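Local coordinates for AB hydrolase-1 domain-containing protein (Parabacteroides distasonis, PDB 4Q34) that probably hydrolyses ester bonds, as a putative esterase of the alpha/beta hydrolase family, at residues H294-T297 with S302-N305; F116-W121 with V128-D133; D138-Q143 with T297-S302; K60-T65 with E70-I75. One frame throughout, in Å; residues are numbered along the deposited sequence. Where two conformers were deposited one is given.

How the contacts relate
From the N terminus, contact 4 comes first, closing a short loop between strand 49-52 and helix 72-78. Contact 2 then closes a turn that holds the small hairpin 119-120/123-124, ahead of helix 134-142. That helix starts contact 3, the long-range one, which reaches across more than 150 residues to the loop following strand 283-287. Contact 1 folds this same loop on itself. Contacts 4 and 2 lie in series ahead of the others, while contacts 1 and 3 overlap on the final loop, sharing T297 and S302. Q129 of contact 2 bonds through its backbone to G295 and L304 of contact 1, while M301 of contact 3 packs on W62 of contact 4.

Contact 1 (H294-T297 with S302-N305); sequences HGNT and SDLN
N296 and D303 face each other across a turn without helix or strand, their CA atoms 6.5 Å apart. The D303 carboxylate is central. Its OD1 takes the hydroxyl OG1 of T297 on the syn lone pair at 2.6 Å. Its OD2 accepts twice: from T297 N at 2.9 Å, tilted out of the carboxylate plane on the syn side, and from N296 ND2 at 2.7 Å on the anti lone pair. Three bonds thus fix the rotation of the carboxylate. The second hydrogen of N296 ND2 goes to N305 OD1 at 2.8 Å, in the carbonyl plane, and N305 ND2 answers with an almost straight bond to N296 OD1 at 3.1 Å. The two amides, their planes 24° apart, form a cyclic pair. N305 CG sits between its own N and C (chi1 61°), which turns the amide toward N296. Q129 bonds to the backbones of G295 and L304. The network cinches the last part of the loop between strand 283-287 and helix 306-319, tying 294-297 to the residues just before the helix; here the fold usually carries its catalytic histidine, a role H298 could fill.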
loop_
_atom_site.group_PDB
_atom_site.type_symbol
_atom_site.label_atom_id
_atom_site.label_comp_id
_atom_site.label_asym_id
_atom_site.label_seq_id
_atom_site.Cartn_x
_atom_site.Cartn_y
_atom_site.Cartn_z
ATOM N N HIS A 294 -15.970 -1.024 26.982
ATOM C CA HIS A 294 -15.715 0.331 27.467
ATOM C C HIS A 294 -14.355 0.804 26.985
ATOM O O HIS A 294 -13.431 -0.007 26.869
ATOM C CB HIS A 294 -15.801 0.358 28.991
ATOM C CG HIS A 294 -17.129 -0.130 29.500
ATOM N ND1 HIS A 294 -18.223 0.699 29.641
ATOM C CD2 HIS A 294 -17.560 -1.376 29.819
ATOM C CE1 HIS A 294 -19.254 -0.006 30.079
ATOM N NE2 HIS A 294 -18.880 -1.269 30.185
ATOM N N GLY A 295 -14.238 2.104 26.689
ATOM C CA GLY A 295 -12.947 2.700 26.393
ATOM C C GLY A 295 -12.552 2.750 24.917
ATOM O O GLY A 295 -11.417 3.095 24.600
ATOM N N ASN A 296 -13.446 2.369 24.042
ATOM C CA ASN A 296 -13.111 2.444 22.636
ATOM C C ASN A 296 -12.978 3.859 22.117
ATOM O O ASN A 296 -13.678 4.775 22.546
ATOM C CB ASN A 296 -14.102 1.623 21.773
ATOM C CG ASN A 296 -13.905 0.146 21.940
ATOM O OD1 ASN A 296 -14.647 -0.544 22.678
ATOM N ND2 ASN A 296 -12.848 -0.360 21.309
ATOM N N THR A 297 -12.034 3.984 21.181
ATOM C CA THR A 297 -11.707 5.181 20.456
ATOM C C THR A 297 -12.506 5.165 19.134
ATOM O O THR A 297 -13.387 4.361 18.917
ATOM C CB THR A 297 -10.175 5.242 20.173
ATOM O OG1 THR A 297 -9.845 4.262 19.147
ATOM C CG2 THR A 297 -9.375 4.978 21.446
ATOM N N SER A 302 -8.966 -1.454 15.895
ATOM C CA SER A 302 -7.520 -1.592 16.244
ATOM C C SER A 302 -7.231 -1.337 17.727
ATOM O O SER A 302 -6.084 -1.377 18.160
ATOM C CB SER A 302 -6.628 -0.704 15.345
ATOM O OG SER A 302 -6.993 0.679 15.393
ATOM N N ASP A 303 -8.285 -1.057 18.479
ATOM C CA ASP A 303 -8.160 -0.828 19.925
ATOM C C ASP A 303 -7.694 -2.109 20.655
ATOM O O ASP A 303 -7.723 -3.201 20.091
ATOM C CB ASP A 303 -9.503 -0.376 20.493
ATOM C CG ASP A 303 -9.829 1.081 20.201
ATOM O OD1 ASP A 303 -8.947 1.896 19.818
ATOM O OD2 ASP A 303 -11.021 1.417 20.361
ATOM N N LEU A 304 -7.336 -1.973 21.933
ATOM C CA LEU A 304 -6.833 -3.108 22.730
ATOM C C LEU A 304 -7.812 -4.239 22.840
ATOM O O LEU A 304 -7.369 -5.384 22.964
ATOM C CB LEU A 304 -6.420 -2.662 24.134
ATOM C CG LEU A 304 -5.217 -1.703 24.156
ATOM C CD1 LEU A 304 -5.038 -1.179 25.589
ATOM C CD2 LEU A 304 -3.939 -2.386 23.686
ATOM N N ASN A 305 -9.113 -3.948 22.787
ATOM C CA ASN A 305 -10.160 -4.983 22.894
ATOM C C ASN A 305 -10.733 -5.339 21.524
ATOM O O ASN A 305 -11.908 -5.712 21.414
ATOM C CB ASN A 305 -11.298 -4.497 23.819
ATOM C CG ASN A 305 -11.988 -3.245 23.306
ATOM O OD1 ASN A 305 -11.541 -2.608 22.347
ATOM N ND2 ASN A 305 -13.115 -2.912 23.906
#

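Contact 2 (F116-W121 with V128-D133); sequences FRVGIW and VQFKRD
V118 lays its CG1 methyl over one face of the F130 ring, 4.1 Å from the ring centroid and displaced toward the rim on the CD1 side, where CG1 to CD1 measures 3.8 Å: a CH-pi contact. Beside it V128 brings CG2 to 3.7 Å from V118 O and to 4.1 Å from R117 O. No hydrogen bond crosses between 116-121 and 128-133, so the contact rests on van der Waals touches, one methyl over a ring and one against backbone carbonyls. CG1 of V118 lies opposite the backbone N (chi1 -179°), as does CG of F130 (chi1 -166°), and each group is carried out toward the other. One step outward, Q129, the centre of an inverse gamma turn, places 128-133 by backbone bonds to G295 and L304. F130 also meets Y140 edge-to-face, and V118 rests on Y140 and F113. R117 sends its guanidinium to a salt bridge with E199 and a bond to D248 O. V118, V128 and F130 close the base of the loop that holds the small hairpin 119-120/123-124. Schellman-terminated helix 109-115, this hairpin and helix 134-142, joined through the F130-Y140 pair, form an excursion between core strands 83-87 and 170-175.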
loop_
_atom_site.group_PDB
_atom_site.type_symbol
_atom_site.label_atom_id
_atom_site.label_comp_id
_atom_site.label_asym_id
_atom_site.label_seq_id
_atom_site.Cartn_x
_atom_site.Cartn_y
_atom_site.Cartn_z
ATOM N N PHE A 116 -9.822 11.598 17.280
ATOM C CA PHE A 116 -9.949 10.134 17.345
ATOM C C PHE A 116 -10.324 9.607 18.729
ATOM O O PHE A 116 -10.503 8.400 18.917
ATOM C CB PHE A 116 -8.661 9.472 16.844
ATOM C CG PHE A 116 -8.396 9.679 15.360
ATOM C CD1 PHE A 116 -9.436 10.021 14.480
ATOM C CD2 PHE A 116 -7.116 9.530 14.848
ATOM C CE1 PHE A 116 -9.206 10.164 13.124
ATOM C CE2 PHE A 116 -6.887 9.678 13.490
ATOM C CZ PHE A 116 -7.930 9.975 12.630
ATOM N N ARG A 117 -10.417 10.538 19.682
ATOM C CA ARG A 117 -10.848 10.277 21.034
ATOM C C ARG A 117 -9.907 9.299 21.739
ATOM O O ARG A 117 -10.324 8.448 22.518
ATOM C CB ARG A 117 -12.298 9.834 21.054
ATOM C CG ARG A 117 -13.259 10.817 20.385
ATOM C CD ARG A 117 -14.735 10.679 20.817
ATOM N NE ARG A 117 -15.104 9.267 20.925
ATOM C CZ ARG A 117 -15.358 8.470 19.902
ATOM N NH1 ARG A 117 -15.333 8.938 18.662
ATOM N NH2 ARG A 117 -15.564 7.183 20.109
ATOM N N VAL A 118 -8.617 9.476 21.524
ATOM C CA VAL A 118 -7.617 8.773 22.340
ATOM C C VAL A 118 -7.530 9.497 23.685
ATOM O O VAL A 118 -7.289 8.886 24.705
ATOM C CB VAL A 118 -6.236 8.750 21.663
ATOM C CG1 VAL A 118 -5.212 7.999 22.498
ATOM C CG2 VAL A 118 -6.341 8.097 20.290
ATOM N N GLY A 119 -7.793 10.793 23.660
ATOM C CA GLY A 119 -7.687 11.617 24.871
ATOM C C GLY A 119 -7.777 13.083 24.512
ATOM O O GLY A 119 -8.074 13.445 23.390
ATOM N N ILE A 120 -7.528 13.939 25.484
ATOM C CA ILE A 120 -7.355 15.359 25.206
ATOM C C ILE A 120 -5.863 15.608 25.363
ATOM O O ILE A 120 -5.323 15.640 26.491
ATOM C CB ILE A 120 -8.141 16.266 26.173
ATOM C CG1 ILE A 120 -9.632 15.886 26.183
ATOM C CG2 ILE A 120 -7.951 17.729 25.787
ATOM C CD1 ILE A 120 -10.289 15.938 24.826
ATOM N N TRP A 121 -5.214 15.797 24.229
ATOM C CA TRP A 121 -3.775 15.893 24.168
ATOM C C TRP A 121 -3.310 16.925 25.203
ATOM O O TRP A 121 -3.891 18.006 25.295
ATOM C CB TRP A 121 -3.325 16.284 22.757
ATOM C CG TRP A 121 -1.851 16.473 22.706
ATOM C CD1 TRP A 121 -1.150 17.612 22.959
ATOM C CD2 TRP A 121 -0.905 15.470 22.438
ATOM N NE1 TRP A 121 0.194 17.370 22.844
ATOM C CE2 TRP A 121 0.370 16.053 22.543
ATOM C CE3 TRP A 121 -1.009 14.115 22.120
ATOM C CZ2 TRP A 121 1.532 15.337 22.319
ATOM C CZ3 TRP A 121 0.142 13.404 21.908
ATOM C CH2 TRP A 121 1.400 14.012 22.011
ATOM N N VAL A 128 -8.992 4.226 28.438
ATOM C CA VAL A 128 -9.010 4.129 26.970
ATOM C C VAL A 128 -8.347 2.831 26.531
ATOM O O VAL A 128 -7.346 2.411 27.094
ATOM C CB VAL A 128 -8.386 5.384 26.276
ATOM C CG1 VAL A 128 -6.865 5.439 26.442
ATOM C CG2 VAL A 128 -8.785 5.466 24.810
ATOM N N GLN A 129 -8.891 2.228 25.469
ATOM C CA GLN A 129 -8.442 0.933 24.951
ATOM C C GLN A 129 -7.326 1.152 23.906
ATOM O O GLN A 129 -7.423 0.747 22.747
ATOM C CB GLN A 129 -9.637 0.207 24.298
ATOM C CG GLN A 129 -10.705 -0.258 25.273
ATOM C CD GLN A 129 -10.337 -1.505 26.050
ATOM O OE1 GLN A 129 -9.300 -2.107 25.837
ATOM N NE2 GLN A 129 -11.212 -1.900 26.976
ATOM N N PHE A 130 -6.272 1.811 24.351
ATOM C CA PHE A 130 -5.194 2.244 23.487
ATOM C C PHE A 130 -3.920 2.207 24.333
ATOM O O PHE A 130 -3.883 2.672 25.517
ATOM C CB PHE A 130 -5.525 3.638 22.931
ATOM C CG PHE A 130 -4.673 4.096 21.781
ATOM C CD1 PHE A 130 -3.431 4.730 21.995
ATOM C CD2 PHE A 130 -5.130 3.941 20.489
ATOM C CE1 PHE A 130 -2.675 5.205 20.956
ATOM C CE2 PHE A 130 -4.372 4.406 19.421
ATOM C CZ PHE A 130 -3.143 5.022 19.653
ATOM N N LYS A 131 -2.876 1.613 23.769
ATOM C CA LYS A 131 -1.583 1.527 24.449
ATOM C C LYS A 131 -0.946 2.903 24.568
ATOM O O LYS A 131 -0.973 3.685 23.626
ATOM C CB LYS A 131 -0.644 0.538 23.754
ATOM C CG LYS A 131 0.390 -0.010 24.744
ATOM C CD LYS A 131 1.396 -0.948 24.103
ATOM C CE LYS A 131 2.464 -1.376 25.109
ATOM N NZ LYS A 131 3.256 -2.487 24.515
ATOM N N ARG A 132 -0.363 3.199 25.723
ATOM C CA ARG A 132 0.029 4.573 26.052
ATOM C C ARG A 132 1.506 4.906 25.800
ATOM O O ARG A 132 1.963 5.953 26.217
ATOM C CB ARG A 132 -0.317 4.878 27.530
ATOM C CG ARG A 132 -1.801 4.916 27.859
ATOM C CD ARG A 132 -2.010 4.485 29.309
ATOM N NE ARG A 132 -3.254 4.969 29.909
ATOM C CZ ARG A 132 -4.476 4.637 29.498
ATOM N NH1 ARG A 132 -4.640 3.842 28.455
ATOM N NH2 ARG A 132 -5.537 5.120 30.125
ATOM N N ASP A 133 2.243 4.037 25.138
ATOM C CA ASP A 133 3.700 4.265 24.931
ATOM C C ASP A 133 3.979 5.104 23.674
ATOM O O ASP A 133 3.124 5.244 22.800
ATOM C CB ASP A 133 4.449 2.942 24.819
ATOM C CG ASP A 133 4.020 2.139 23.590
ATOM O OD1 ASP A 133 2.846 1.746 23.537
ATOM O OD2 ASP A 133 4.832 1.913 22.673
#

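Contact 3 (D138-Q143 with T297-S302); sequences DQYFRQ and THFPMS
Y140 and F299 make the tight part of this contact: the tyrosine edge points at one face of the F299 ring, an edge-to-face pair with centroids 5.8 Å apart and planes at 66°. CE1 of Y140 stands over the face, while OH comes nearest, 3.7 Å from F299 CD1 at the rim. The Y140 CG stands opposite the backbone N (chi1 -162°), letting the ring lean out to the loop. F116 and H175 also meet F299 edge-to-face, so this ring is wedged among aromatics. The other part is looser and runs through water. One water lies 2.6 Å from Y140 OH and donates to T297 OG1 at 2.8 Å; a second lies 2.6 Å from S302 OG and accepts from Q143 NE2 at 3.3 Å. Q143 NE2 also passes F299 CE2 at 3.9 Å, but its stronger polar partner is Q57. R142 pairs with D138 and reaches the second subunit. T297 OG1 accepts from F299 N, an ST turn that bends the chain around H298. That histidine bonds to E199 through ND1 and touches S176, just after strand 170-175 as at a nucleophile elbow, consistent with the catalytic triad of an alpha/beta hydrolase.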
loop_
_atom_site.group_PDB
_atom_site.type_symbol
_atom_site.label_atom_id
_atom_site.label_comp_id
_atom_site.label_asym_id
_atom_site.label_seq_id
_atom_site.Cartn_x
_atom_site.Cartn_y
_atom_site.Cartn_z
ATOM N N ASP A 138 3.840 6.795 17.609
ATOM C CA ASP A 138 4.633 6.942 16.403
ATOM C C ASP A 138 3.984 6.173 15.244
ATOM O O ASP A 138 3.774 6.708 14.146
ATOM C CB ASP A 138 6.072 6.413 16.637
ATOM C CG ASP A 138 6.976 6.527 15.396
ATOM O OD1 ASP A 138 7.222 7.640 14.934
ATOM O OD2 ASP A 138 7.437 5.486 14.852
ATOM N N GLN A 139 3.665 4.902 15.478
ATOM C CA GLN A 139 2.986 4.111 14.476
ATOM C C GLN A 139 1.660 4.683 14.045
ATOM O O GLN A 139 1.326 4.672 12.857
ATOM C CB GLN A 139 2.753 2.658 14.929
ATOM C CG GLN A 139 4.021 1.805 14.978
ATOM C CD GLN A 139 4.727 1.686 13.649
ATOM O OE1 GLN A 139 4.131 1.318 12.661
ATOM N NE2 GLN A 139 5.998 2.008 13.624
ATOM N N TYR A 140 0.903 5.154 15.023
ATOM C CA TYR A 140 -0.421 5.755 14.790
ATOM C C TYR A 140 -0.340 6.950 13.867
ATOM O O TYR A 140 -1.145 7.052 12.935
ATOM C CB TYR A 140 -0.978 6.223 16.110
ATOM C CG TYR A 140 -2.473 6.474 16.182
ATOM C CD1 TYR A 140 -3.416 5.509 15.813
ATOM C CD2 TYR A 140 -2.925 7.640 16.782
ATOM C CE1 TYR A 140 -4.771 5.725 16.006
ATOM C CE2 TYR A 140 -4.281 7.872 16.963
ATOM C CZ TYR A 140 -5.192 6.922 16.613
ATOM O OH TYR A 140 -6.533 7.170 16.827
ATOM N N PHE A 141 0.625 7.856 14.078
ATOM C CA PHE A 141 0.711 8.993 13.169
ATOM C C PHE A 141 1.216 8.611 11.779
ATOM O O PHE A 141 0.803 9.197 10.792
ATOM C CB PHE A 141 1.520 10.133 13.717
ATOM C CG PHE A 141 0.943 10.720 14.985
ATOM C CD1 PHE A 141 -0.410 11.012 15.075
ATOM C CD2 PHE A 141 1.764 11.010 16.032
ATOM C CE1 PHE A 141 -0.917 11.599 16.239
ATOM C CE2 PHE A 141 1.263 11.579 17.201
ATOM C CZ PHE A 141 -0.079 11.853 17.294
ATOM N N ARG A 142 2.071 7.589 11.724
ATOM C CA ARG A 142 2.651 7.163 10.451
ATOM C C ARG A 142 1.737 6.266 9.642
ATOM O O ARG A 142 2.078 5.969 8.486
ATOM C CB ARG A 142 3.986 6.458 10.684
ATOM C CG ARG A 142 5.013 7.414 11.281
ATOM C CD ARG A 142 6.390 6.753 11.424
ATOM N NE ARG A 142 7.370 7.570 12.110
ATOM C CZ ARG A 142 7.997 8.600 11.598
ATOM N NH1 ARG A 142 7.815 8.959 10.331
ATOM N NH2 ARG A 142 8.870 9.263 12.338
ATOM N N GLN A 143 0.588 5.859 10.179
ATOM C CA GLN A 143 -0.423 5.187 9.344
ATOM C C GLN A 143 -1.345 6.172 8.572
ATOM O O GLN A 143 -2.272 5.760 7.856
ATOM C CB GLN A 143 -1.230 4.170 10.154
ATOM C CG GLN A 143 -2.270 4.729 11.081
ATOM C CD GLN A 143 -3.044 3.617 11.795
ATOM O OE1 GLN A 143 -2.446 2.705 12.366
ATOM N NE2 GLN A 143 -4.369 3.702 11.761
ATOM N N THR A 297 -12.034 3.984 21.181
ATOM C CA THR A 297 -11.707 5.181 20.456
ATOM C C THR A 297 -12.506 5.165 19.134
ATOM O O THR A 297 -13.387 4.361 18.917
ATOM C CB THR A 297 -10.175 5.242 20.173
ATOM O OG1 THR A 297 -9.845 4.262 19.147
ATOM C CG2 THR A 297 -9.375 4.978 21.446
ATOM N N HIS A 298 -12.212 6.123 18.286
ATOM C CA HIS A 298 -12.764 6.185 16.938
ATOM C C HIS A 298 -12.320 5.024 16.086
ATOM O O HIS A 298 -12.946 4.820 15.100
ATOM C CB HIS A 298 -12.334 7.497 16.314
ATOM C CG HIS A 298 -12.731 7.674 14.886
ATOM N ND1 HIS A 298 -14.046 7.710 14.484
ATOM C CD2 HIS A 298 -11.991 7.945 13.792
ATOM C CE1 HIS A 298 -14.093 7.914 13.176
ATOM N NE2 HIS A 298 -12.854 8.047 12.735
ATOM N N PHE A 299 -11.274 4.284 16.487
ATOM C CA PHE A 299 -10.832 3.066 15.751
ATOM C C PHE A 299 -11.043 1.768 16.558
ATOM O O PHE A 299 -10.065 1.146 16.986
ATOM C CB PHE A 299 -9.358 3.110 15.402
ATOM C CG PHE A 299 -8.969 4.123 14.393
ATOM C CD1 PHE A 299 -8.963 5.458 14.697
ATOM C CD2 PHE A 299 -8.500 3.755 13.156
ATOM C CE1 PHE A 299 -8.598 6.401 13.773
ATOM C CE2 PHE A 299 -8.099 4.694 12.228
ATOM C CZ PHE A 299 -8.163 6.038 12.541
ATOM N N PRO A 300 -12.294 1.366 16.755
ATOM C CA PRO A 300 -12.504 0.172 17.590
ATOM C C PRO A 300 -11.888 -1.093 17.035
ATOM O O PRO A 300 -11.515 -1.991 17.807
ATOM C CB PRO A 300 -14.037 0.033 17.619
ATOM C CG PRO A 300 -14.546 1.404 17.354
ATOM C CD PRO A 300 -13.569 2.003 16.404
HETATM N N MSE A 301 -11.733 -1.150 15.723
HETATM C CA MSE A 301 -11.109 -2.309 15.067
HETATM C C MSE A 301 -9.671 -2.485 15.392
HETATM O O MSE A 301 -9.155 -3.578 15.176
HETATM C CB MSE A 301 -11.322 -2.268 13.504
HETATM C CG MSE A 301 -10.462 -1.231 12.751
HETATM SE SE MSE A 301 -10.822 0.647 13.067
HETATM C CE MSE A 301 -12.609 0.676 12.412
ATOM N N SER A 302 -8.966 -1.454 15.895
ATOM C CA SER A 302 -7.520 -1.592 16.244
ATOM C C SER A 302 -7.231 -1.337 17.727
ATOM O O SER A 302 -6.084 -1.377 18.160
ATOM C CB SER A 302 -6.628 -0.704 15.345
ATOM O OG SER A 302 -6.993 0.679 15.393
HETATM O O HOH W 1 -7.523 4.953 17.813
HETATM O O HOH W 2 -6.127 1.172 12.943
#

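Contact 4 (K60-T65 with E70-I75). With GOL (glycerol), chain E.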
loop_
_atom_site.group_PDB
_atom_site.type_symbol
_atom_site.label_atom_id
_atom_site.label_comp_id
_atom_site.label_asym_id
_atom_site.label_seq_id
_atom_site.Cartn_x
_atom_site.Cartn_y
_atom_site.Cartn_z
ATOM N N LYS A 60 -4.083 0.187 6.225
ATOM C CA LYS A 60 -3.506 -0.025 7.555
ATOM C C LYS A 60 -4.505 0.104 8.715
ATOM O O LYS A 60 -4.328 -0.543 9.750
ATOM C CB LYS A 60 -2.315 0.934 7.717
ATOM C CG LYS A 60 -1.478 0.875 8.970
ATOM C CD LYS A 60 -1.061 -0.482 9.412
ATOM C CE LYS A 60 0.316 -0.485 10.060
ATOM N NZ LYS A 60 0.297 -1.061 11.392
ATOM N N THR A 61 -5.577 0.864 8.497
ATOM C CA THR A 61 -6.726 0.912 9.397
ATOM C C THR A 61 -7.079 -0.451 9.947
ATOM O O THR A 61 -7.381 -0.592 11.092
ATOM C CB THR A 61 -7.954 1.463 8.676
ATOM O OG1 THR A 61 -7.655 2.787 8.207
ATOM C CG2 THR A 61 -9.166 1.491 9.585
ATOM N N TRP A 62 -7.047 -1.436 9.075
ATOM C CA TRP A 62 -7.501 -2.790 9.343
ATOM C C TRP A 62 -6.393 -3.818 9.495
ATOM O O TRP A 62 -6.696 -5.004 9.658
ATOM C CB TRP A 62 -8.360 -3.239 8.125
ATOM C CG TRP A 62 -9.366 -2.267 7.688
ATOM C CD1 TRP A 62 -9.287 -1.437 6.607
ATOM C CD2 TRP A 62 -10.632 -2.015 8.296
ATOM N NE1 TRP A 62 -10.415 -0.658 6.535
ATOM C CE2 TRP A 62 -11.255 -0.988 7.568
ATOM C CE3 TRP A 62 -11.290 -2.541 9.427
ATOM C CZ2 TRP A 62 -12.544 -0.519 7.887
ATOM C CZ3 TRP A 62 -12.567 -2.105 9.726
ATOM C CH2 TRP A 62 -13.169 -1.075 8.989
ATOM N N GLU A 63 -5.132 -3.395 9.402
ATOM C CA GLU A 63 -3.987 -4.284 9.473
ATOM C C GLU A 63 -3.457 -4.342 10.933
ATOM O O GLU A 63 -4.206 -4.197 11.885
ATOM C CB GLU A 63 -2.912 -3.845 8.477
ATOM C CG GLU A 63 -3.424 -3.789 7.054
ATOM C CD GLU A 63 -2.477 -3.119 6.040
ATOM O OE1 GLU A 63 -1.361 -2.705 6.437
ATOM O OE2 GLU A 63 -2.843 -3.037 4.824
ATOM N N THR A 64 -2.160 -4.544 11.101
ATOM C CA THR A 64 -1.573 -4.542 12.432
ATOM C C THR A 64 -1.939 -3.264 13.159
ATOM O O THR A 64 -1.901 -2.154 12.582
ATOM C CB THR A 64 -0.028 -4.707 12.363
ATOM O OG1 THR A 64 0.295 -5.841 11.533
ATOM C CG2 THR A 64 0.562 -4.905 13.712
ATOM N N THR A 65 -2.306 -3.413 14.428
ATOM C CA THR A 65 -2.657 -2.263 15.262
ATOM C C THR A 65 -1.403 -1.437 15.531
ATOM O O THR A 65 -0.264 -1.913 15.395
ATOM C CB THR A 65 -3.312 -2.732 16.585
ATOM O OG1 THR A 65 -2.323 -3.291 17.480
ATOM C CG2 THR A 65 -4.410 -3.722 16.333
ATOM N N GLU A 70 -2.633 -8.137 16.118
ATOM C CA GLU A 70 -3.355 -8.421 14.876
ATOM C C GLU A 70 -4.586 -7.557 14.750
ATOM O O GLU A 70 -5.292 -7.295 15.741
ATOM C CB GLU A 70 -3.782 -9.891 14.862
ATOM C CG GLU A 70 -2.618 -10.844 14.720
ATOM C CD GLU A 70 -3.150 -12.214 14.370
ATOM O OE1 GLU A 70 -4.209 -12.584 14.940
ATOM O OE2 GLU A 70 -2.587 -12.860 13.480
ATOM N N GLY A 71 -4.845 -7.120 13.511
ATOM C CA GLY A 71 -6.063 -6.464 13.143
ATOM C C GLY A 71 -7.024 -7.364 12.408
ATOM O O GLY A 71 -6.830 -8.599 12.283
ATOM N N PHE A 72 -8.095 -6.729 11.913
ATOM C CA PHE A 72 -9.186 -7.433 11.255
ATOM C C PHE A 72 -8.724 -8.227 10.026
ATOM O O PHE A 72 -9.294 -9.266 9.707
ATOM C CB PHE A 72 -10.300 -6.440 10.852
ATOM C CG PHE A 72 -11.262 -6.107 11.968
ATOM C CD1 PHE A 72 -10.973 -6.401 13.297
ATOM C CD2 PHE A 72 -12.490 -5.531 11.685
ATOM C CE1 PHE A 72 -11.881 -6.075 14.309
ATOM C CE2 PHE A 72 -13.397 -5.214 12.686
ATOM C CZ PHE A 72 -13.098 -5.512 14.001
ATOM N N GLN A 73 -7.709 -7.716 9.325
ATOM C CA GLN A 73 -7.157 -8.447 8.197
ATOM C C GLN A 73 -6.831 -9.917 8.584
ATOM O O GLN A 73 -7.189 -10.869 7.867
ATOM C CB GLN A 73 -5.908 -7.759 7.661
ATOM C CG GLN A 73 -5.303 -8.497 6.462
ATOM C CD GLN A 73 -4.162 -7.743 5.814
ATOM O OE1 GLN A 73 -3.457 -7.002 6.458
ATOM N NE2 GLN A 73 -4.026 -7.877 4.490
ATOM N N ASN A 74 -6.087 -10.079 9.681
ATOM C CA ASN A 74 -5.698 -11.383 10.182
ATOM C C ASN A 74 -6.835 -12.107 10.901
ATOM O O ASN A 74 -7.034 -13.333 10.693
ATOM C CB ASN A 74 -4.511 -11.270 11.129
ATOM C CG ASN A 74 -3.203 -10.957 10.424
ATOM O OD1 ASN A 74 -3.164 -10.374 9.320
ATOM N ND2 ASN A 74 -2.123 -11.321 11.071
ATOM N N ILE A 75 -7.567 -11.371 11.726
ATOM C CA ILE A 75 -8.613 -11.973 12.542
ATOM C C ILE A 75 -9.709 -12.618 11.685
ATOM O O ILE A 75 -10.124 -13.746 11.939
ATOM C CB ILE A 75 -9.231 -10.928 13.471
ATOM C CG1 ILE A 75 -8.211 -10.504 14.514
ATOM C CG2 ILE A 75 -10.520 -11.456 14.167
ATOM C CD1 ILE A 75 -8.568 -9.229 15.256
HETATM C C1 GOL E . -1.694 -5.347 2.934
HETATM O O1 GOL E . -3.064 -5.113 3.176
HETATM C C2 GOL E . -1.336 -4.580 1.666
HETATM O O2 GOL E . -0.864 -3.285 2.033
HETATM C C3 GOL E . -0.247 -5.299 0.894
HETATM O O3 GOL E . 0.107 -4.515 -0.240
#
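Q73 and W62 make the backbone link between 60-65 and 70-75: Q73 N donates to W62 O at 2.9 Å. Close by, G71 at the N-cap brings its CA to 3.2 Å from E63 O in a CA-H...O contact. W62 also meets F72, the indole edge at CE3 reaching F72 CD2 at 3.9 Å; M301 packs against both rings. E63 and Q73 run alongside one another, pointing the same way. Both chains are extended beyond CG, but they start differently: E63 CG stands opposite its carbonyl carbon (chi1 -57°), Q73 CG opposite its backbone N (chi1 -180°). Their planes are 25° apart, and Q73 OE1 lies 3.3 Å from E63 CG. The two share a glycerol, probably from the crystallisation liquor, whose O1 donates to E63 OE2 at 2.7 Å and accepts from Q73 NE2 at 3.2 Å. E63 OE1 turns to S13 and Y35 of the second subunit. K60 folds back so that NZ reaches T64 O at 2.7 Å, and also bonds to S13 O of that subunit. N74 ND2 holds E70 OE2 at 2.9 Å, while E70 OE1 pairs with R78. These last two bonds brace each segment by itself; the Q73-W62 bond and the W62-F72 and E63-Q73 pairs fasten the loop to helix 72-78 in the beta-alpha-beta crossover from strand 49-52 to 83-87, here at the dimer interface.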